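PDB 5I2H: O-methyltransferase family 2 from Planctopirus limnophila, which probably transfers a methyl group from S-adenosyl-L-methionine to a hydroxyl oxygen of its substrate, and binds the flavone apigenin. Local coordinates for residues R328-S331 with L332-R336. Residues are numbered along the deposited sequence; the frame is centred on the assembly and turned at random.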
# COMPACT_ATOMS: atom_id res chain seq x y z
N ARG A 328 -8.67 16.19 -7.34
CA ARG A 328 -7.48 15.56 -6.80
C ARG A 328 -7.14 16.32 -5.52
O ARG A 328 -7.79 17.32 -5.19
CB ARG A 328 -6.31 15.61 -7.80
CG ARG A 328 -5.90 17.07 -8.19
CD ARG A 328 -4.40 17.09 -8.64
NE ARG A 328 -3.98 18.34 -9.26
CZ ARG A 328 -3.32 19.32 -8.64
NH1 ARG A 328 -2.96 19.21 -7.35
NH2 ARG A 328 -3.02 20.44 -9.32
N ALA A 329 -6.13 15.83 -4.78
CA ALA A 329 -5.63 16.65 -3.68
C ALA A 329 -4.91 17.87 -4.24
O ALA A 329 -4.28 17.79 -5.31
CB ALA A 329 -4.69 15.85 -2.77
N TYR A 330 -5.00 18.98 -3.51
CA TYR A 330 -4.39 20.25 -3.89
C TYR A 330 -3.41 20.70 -2.80
O TYR A 330 -3.46 20.22 -1.66
CB TYR A 330 -5.46 21.33 -4.14
CG TYR A 330 -6.32 21.03 -5.35
CD1 TYR A 330 -5.78 21.08 -6.64
CD2 TYR A 330 -7.67 20.69 -5.21
CE1 TYR A 330 -6.58 20.81 -7.77
CE2 TYR A 330 -8.45 20.42 -6.32
CZ TYR A 330 -7.90 20.48 -7.60
OH TYR A 330 -8.69 20.20 -8.70
N SER A 331 -2.52 21.65 -3.15
CA SER A 331 -1.57 22.22 -2.20
C SER A 331 -2.15 23.48 -1.54
O SER A 331 -3.12 24.07 -2.01
CB SER A 331 -0.26 22.60 -2.89
OG SER A 331 -0.52 23.64 -3.83
N LEU A 332 -1.51 23.92 -0.44
CA LEU A 332 -1.91 25.18 0.18
C LEU A 332 -1.77 26.32 -0.81
O LEU A 332 -2.65 27.19 -0.89
CB LEU A 332 -1.08 25.47 1.43
CG LEU A 332 -1.42 26.75 2.23
CD1 LEU A 332 -2.87 26.80 2.70
CD2 LEU A 332 -0.53 26.92 3.44
N GLU A 333 -0.70 26.30 -1.63
CA GLU A 333 -0.51 27.36 -2.62
C GLU A 333 -1.66 27.40 -3.61
O GLU A 333 -2.15 28.48 -3.98
CB GLU A 333 0.85 27.16 -3.31
CG GLU A 333 1.12 28.04 -4.48
CD GLU A 333 2.51 27.77 -5.08
OE1 GLU A 333 3.49 27.59 -4.30
OE2 GLU A 333 2.64 27.71 -6.32
N GLU A 334 -2.18 26.22 -4.00
CA GLU A 334 -3.32 26.17 -4.91
C GLU A 334 -4.59 26.72 -4.25
O GLU A 334 -5.27 27.58 -4.83
CB GLU A 334 -3.51 24.74 -5.43
CG GLU A 334 -2.38 24.38 -6.42
CD GLU A 334 -2.37 22.93 -6.89
OE1 GLU A 334 -2.63 22.03 -6.06
OE2 GLU A 334 -2.06 22.72 -8.10
N TYR A 335 -4.90 26.28 -3.03
CA TYR A 335 -6.02 26.88 -2.31
C TYR A 335 -5.86 28.40 -2.17
O TYR A 335 -6.81 29.16 -2.41
CB TYR A 335 -6.20 26.23 -0.94
CG TYR A 335 -6.76 24.84 -1.05
CD1 TYR A 335 -8.05 24.63 -1.55
CD2 TYR A 335 -5.99 23.73 -0.70
CE1 TYR A 335 -8.57 23.37 -1.72
CE2 TYR A 335 -6.52 22.42 -0.82
CZ TYR A 335 -7.81 22.26 -1.34
OH TYR A 335 -8.32 21.01 -1.53
N ARG A 336 -4.64 28.87 -1.86
CA ARG A 336 -4.44 30.31 -1.68
C ARG A 336 -4.62 31.07 -2.99
O ARG A 336 -5.09 32.21 -2.98
CB ARG A 336 -3.06 30.58 -1.08
CG ARG A 336 -2.97 30.22 0.40
CD ARG A 336 -1.76 30.85 1.05
NE ARG A 336 -1.88 32.31 1.00
CZ ARG A 336 -0.99 33.18 1.46
NH1 ARG A 336 0.13 32.76 2.03
NH2 ARG A 336 -1.24 34.48 1.34
O HOH W 1 -6.74 18.84 -1.12
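Glu334 reaches back from the first turn of helix 332-341 to Ser331, the N-cap residue, and the two form a capping box. Its chi1 of -71° sets CG beside its own backbone N, directing the side chain toward the incoming loop. CB lies near both Ser331 O and Ser331 OG, and CG passes 3.3 Å from Ser331 OG. Beyond it the chain runs extended to a carboxylate whose two oxygens share Arg328 but differ in their other partners. Glu334 OE1 takes the N-H of Ser331 N at 2.9 Å on its anti side, slightly out of the carboxylate plane, and, with its syn lone pair, Arg328 NH1 at 3.1 Å; it also lies at the edge of the Tyr330 ring, 3.3 Å from Tyr330 CD1. Glu334 OE2 is met on its syn side, somewhat out of the carboxylate plane, by Arg328 NH2 at 2.8 Å. The guanidinium thus grips the carboxylate end-on through two nitrogens, the two planes 37° apart. Arg277 makes a second salt bridge to OE2.

Serine suits the cap because its short side chain can turn back to the helix: Ser331 OG accepts from Glu334 N at 3.1 Å, while Ser331 O receives Tyr335 N in an i to i+4 backbone bond. Arginine suits its place by having several donors, since NH1 also bonds to Ala329 O, so one nitrogen serves both the carboxylate and a loop carbonyl. The edge of Tyr330 is directed toward the face of Tyr335 in an offset edge-to-face pair, planes at 85°, and its hydroxyl bonds to Trp275 O. One water accepts from both Tyr330 N and Tyr335 OH, joining loop and helix on the aromatic side.

With two arginines at one carboxylate, Glu334 is probably held ionised, and its negative charge at the helix N-terminus should interact favourably with the helix dipole.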